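Long-range contact in fumarate reductase iron-sulfur subunit (Mycolicibacterium smegmatis, PDB 7D6V), which probably passes electrons from succinate oxidation to quinone through its three iron-sulfur clusters, as part of succinate dehydrogenase Sdh1: residues C148-N153 and V212-I217. Residues are numbered along the deposited sequence; the frame is centred on the assembly and turned at random.
Sequences CFLCQN and VCPEHI. With SF4 (iron/sulfur cluster), chain F.
Leu-150 and Pro-214 make the apolar part of this contact. Their side chains cross obliquely, with CD1 of Leu-150 lying 3.8 Å from ring atom CG of Pro-214. Val-212 adds one methyl branch: its CG2 rests 3.7 Å from the carbonyl O of Leu-150 and also touches CA of Cys-151. No hydrogen bond links 148-153 to 212-217. Leu-72 of strand 70-72 also touches Pro-214.

The [4Fe-4S] cluster is the main bridge. Cys-148 SG binds iron FE4 at 2.4 Å, and Cys-151 SG binds FE1 at 2.5 Å. From the other segment, Cys-213 SG approaches FE2 at a longer 2.8 Å. The Cys-213 CB points away from 148-153, and SG, trans to the backbone N (chi1 170°), turns toward FE2. Cys-145, also in the pocket, probably completes the ligand set. Pro-214 packs against the same side, its CD 3.8 Å from S3, the sulfide that bridges FE1, FE2 and FE4.

Backbone N-H groups support two of the cysteine sulfurs. Leu-150 N, in the first turn of helix 150-154, donates to Cys-148 SG at 2.9 Å (N-H...S angle 158°). Ile-217 N donates to Cys-213 SG at 3.2 Å and nearly straight, 171°. The type I turn from Cys-213 to His-216 brings Ile-217 N back toward that sulfur.

This is the ferredoxin-like pattern of a CxxCxxC run and a distant Cys-Pro pair. The N-H...S bonds would draw charge off the thiolates and may raise the cluster potential. The cluster's place between the [2Fe-2S] and [3Fe-4S] centres fits a step in an electron relay.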
ATOM      1  N   CYS B 148       4.928   0.528  -5.251  1.00 11.97           N
ATOM      2  CA  CYS B 148       6.119   1.329  -5.001  1.00 11.97           C
ATOM      3  C   CYS B 148       7.143   1.091  -6.109  1.00 11.97           C
ATOM      4  O   CYS B 148       7.897   1.992  -6.477  1.00 11.97           O
ATOM      5  CB  CYS B 148       6.723   0.988  -3.639  1.00 11.97           C
ATOM      6  SG  CYS B 148       7.884  -0.398  -3.663  1.00 11.97           S
ATOM      7  N   PHE B 149       7.161  -0.131  -6.634  1.00 11.83           N
ATOM      8  CA  PHE B 149       8.079  -0.505  -7.706  1.00 11.83           C
ATOM      9  C   PHE B 149       9.516  -0.643  -7.225  1.00 11.83           C
ATOM     10  O   PHE B 149      10.452  -0.555  -8.023  1.00 11.83           O
ATOM     11  CB  PHE B 149       7.994   0.486  -8.871  1.00 11.83           C
ATOM     12  CG  PHE B 149       6.596   0.709  -9.368  1.00 11.83           C
ATOM     13  CD1 PHE B 149       5.777  -0.363  -9.671  1.00 11.83           C
ATOM     14  CD2 PHE B 149       6.096   1.988  -9.517  1.00 11.83           C
ATOM     15  CE1 PHE B 149       4.492  -0.164 -10.123  1.00 11.83           C
ATOM     16  CE2 PHE B 149       4.813   2.193  -9.968  1.00 11.83           C
ATOM     17  CZ  PHE B 149       4.009   1.116 -10.273  1.00 11.83           C
ATOM     18  N   LEU B 150       9.713  -0.873  -5.926  1.00 11.59           N
ATOM     19  CA  LEU B 150      11.055  -1.141  -5.423  1.00 11.59           C
ATOM     20  C   LEU B 150      11.567  -2.482  -5.930  1.00 11.59           C
ATOM     21  O   LEU B 150      12.762  -2.636  -6.209  1.00 11.59           O
ATOM     22  CB  LEU B 150      11.063  -1.100  -3.896  1.00 11.59           C
ATOM     23  CG  LEU B 150      10.946   0.279  -3.245  1.00 11.59           C
ATOM     24  CD1 LEU B 150      10.754   0.147  -1.747  1.00 11.59           C
ATOM     25  CD2 LEU B 150      12.154   1.133  -3.558  1.00 11.59           C
ATOM     26  N   CYS B 151      10.646  -3.426  -6.105  1.00 11.26           N
ATOM     27  CA  CYS B 151      10.990  -4.737  -6.634  1.00 11.26           C
ATOM     28  C   CYS B 151      11.479  -4.545  -8.065  1.00 11.26           C
ATOM     29  O   CYS B 151      12.510  -5.090  -8.457  1.00 11.26           O
ATOM     30  CB  CYS B 151       9.775  -5.665  -6.607  1.00 11.26           C
ATOM     31  SG  CYS B 151       8.396  -5.122  -7.640  1.00 11.26           S
ATOM     32  N   GLN B 152      10.731  -3.763  -8.843  1.00 11.38           N
ATOM     33  CA  GLN B 152      11.112  -3.476 -10.219  1.00 11.38           C
ATOM     34  C   GLN B 152      12.457  -2.769 -10.275  1.00 11.38           C
ATOM     35  O   GLN B 152      13.261  -3.014 -11.179  1.00 11.38           O
ATOM     36  CB  GLN B 152      10.038  -2.623 -10.889  1.00 11.38           C
ATOM     37  CG  GLN B 152       8.635  -3.166 -10.751  1.00 11.38           C
ATOM     38  CD  GLN B 152       8.285  -4.151 -11.841  1.00 11.38           C
ATOM     39  OE1 GLN B 152       8.070  -5.328 -11.578  1.00 11.38           O
ATOM     40  NE2 GLN B 152       8.222  -3.673 -13.072  1.00 11.38           N
ATOM     41  N   ASN B 153      12.707  -1.873  -9.320  1.00 11.84           N
ATOM     42  CA  ASN B 153      13.977  -1.159  -9.278  1.00 11.84           C
ATOM     43  C   ASN B 153      15.147  -2.098  -9.005  1.00 11.84           C
ATOM     44  O   ASN B 153      16.207  -1.973  -9.625  1.00 11.84           O
ATOM     45  CB  ASN B 153      13.917  -0.063  -8.218  1.00 11.84           C
ATOM     46  CG  ASN B 153      15.205   0.716  -8.115  1.00 11.84           C
ATOM     47  OD1 ASN B 153      15.586   1.428  -9.038  1.00 11.84           O
ATOM     48  ND2 ASN B 153      15.884   0.585  -6.987  1.00 11.84           N
ATOM     49  N   VAL B 212      13.202  -6.604  -0.839  1.00 12.50           N
ATOM     50  CA  VAL B 212      13.002  -5.162  -0.746  1.00 12.50           C
ATOM     51  C   VAL B 212      11.550  -4.787  -0.530  1.00 12.50           C
ATOM     52  O   VAL B 212      11.254  -3.600  -0.336  1.00 12.50           O
ATOM     53  CB  VAL B 212      13.553  -4.435  -1.987  1.00 12.50           C
ATOM     54  CG1 VAL B 212      15.036  -4.699  -2.146  1.00 12.50           C
ATOM     55  CG2 VAL B 212      12.786  -4.850  -3.223  1.00 12.50           C
ATOM     56  N   CYS B 213      10.639  -5.748  -0.610  1.00 12.06           N
ATOM     57  CA  CYS B 213       9.214  -5.448  -0.467  1.00 12.06           C
ATOM     58  C   CYS B 213       8.798  -4.888   0.893  1.00 12.06           C
ATOM     59  O   CYS B 213       8.906  -5.578   1.907  1.00 12.06           O
ATOM     60  CB  CYS B 213       8.378  -6.691  -0.790  1.00 12.06           C
ATOM     61  SG  CYS B 213       6.624  -6.537  -0.382  1.00 12.06           S
ATOM     62  N   PRO B 214       8.322  -3.629   0.921  1.00 11.86           N
ATOM     63  CA  PRO B 214       7.869  -3.093   2.212  1.00 11.86           C
ATOM     64  C   PRO B 214       6.650  -3.804   2.760  1.00 11.86           C
ATOM     65  O   PRO B 214       6.402  -3.731   3.968  1.00 11.86           O
ATOM     66  CB  PRO B 214       7.558  -1.622   1.897  1.00 11.86           C
ATOM     67  CG  PRO B 214       8.106  -1.375   0.525  1.00 11.86           C
ATOM     68  CD  PRO B 214       8.105  -2.678  -0.176  1.00 11.86           C
ATOM     69  N   GLU B 215       5.884  -4.483   1.914  1.00 12.83           N
ATOM     70  CA  GLU B 215       4.693  -5.200   2.335  1.00 12.83           C
ATOM     71  C   GLU B 215       4.983  -6.641   2.725  1.00 12.83           C
ATOM     72  O   GLU B 215       4.062  -7.346   3.144  1.00 12.83           O
ATOM     73  CB  GLU B 215       3.644  -5.166   1.224  1.00 12.83           C
ATOM     74  CG  GLU B 215       3.163  -3.770   0.887  1.00 12.83           C
ATOM     75  CD  GLU B 215       2.720  -3.000   2.111  1.00 12.83           C
ATOM     76  OE1 GLU B 215       3.227  -1.882   2.327  1.00 12.83           O
ATOM     77  OE2 GLU B 215       1.864  -3.513   2.859  1.00 12.83           O
ATOM     78  N   HIS B 216       6.235  -7.083   2.599  1.00 12.33           N
ATOM     79  CA  HIS B 216       6.655  -8.427   2.993  1.00 12.33           C
ATOM     80  C   HIS B 216       5.874  -9.502   2.244  1.00 12.33           C
ATOM     81  O   HIS B 216       5.504 -10.533   2.806  1.00 12.33           O
ATOM     82  CB  HIS B 216       6.542  -8.617   4.505  1.00 12.33           C
ATOM     83  CG  HIS B 216       7.180  -7.520   5.295  1.00 12.33           C
ATOM     84  ND1 HIS B 216       8.534  -7.268   5.257  1.00 12.33           N
ATOM     85  CD2 HIS B 216       6.649  -6.598   6.131  1.00 12.33           C
ATOM     86  CE1 HIS B 216       8.810  -6.242   6.041  1.00 12.33           C
ATOM     87  NE2 HIS B 216       7.684  -5.817   6.583  1.00 12.33           N
ATOM     88  N   ILE B 217       5.617  -9.253   0.967  1.00 12.19           N
ATOM     89  CA  ILE B 217       5.012 -10.256   0.100  1.00 12.19           C
ATOM     90  C   ILE B 217       6.084 -11.255  -0.312  1.00 12.19           C
ATOM     91  O   ILE B 217       7.193 -10.870  -0.700  1.00 12.19           O
ATOM     92  CB  ILE B 217       4.363  -9.597  -1.126  1.00 12.19           C
ATOM     93  CG1 ILE B 217       3.407  -8.486  -0.691  1.00 12.19           C
ATOM     94  CG2 ILE B 217       3.636 -10.634  -1.967  1.00 12.19           C
ATOM     95  CD1 ILE B 217       2.866  -7.666  -1.832  1.00 12.19           C
TER
HETATM   96 FE1  SF4 F 302       7.114  -4.689  -5.602  1.00 12.21          FE
HETATM   97 FE2  SF4 F 302       6.184  -5.264  -2.788  1.00 12.21          FE
HETATM   98 FE3  SF4 F 302       4.267  -4.084  -4.800  1.00 12.21          FE
HETATM   99 FE4  SF4 F 302       6.530  -2.410  -3.710  1.00 12.21          FE
HETATM  100  S1  SF4 F 302       4.933  -3.534  -2.848  1.00 12.21           S
HETATM  101  S2  SF4 F 302       5.864  -2.960  -5.662  1.00 12.21           S
HETATM  102  S3  SF4 F 302       7.781  -4.140  -3.649  1.00 12.21           S
HETATM  103  S4  SF4 F 302       5.516  -5.813  -4.741  1.00 12.21           S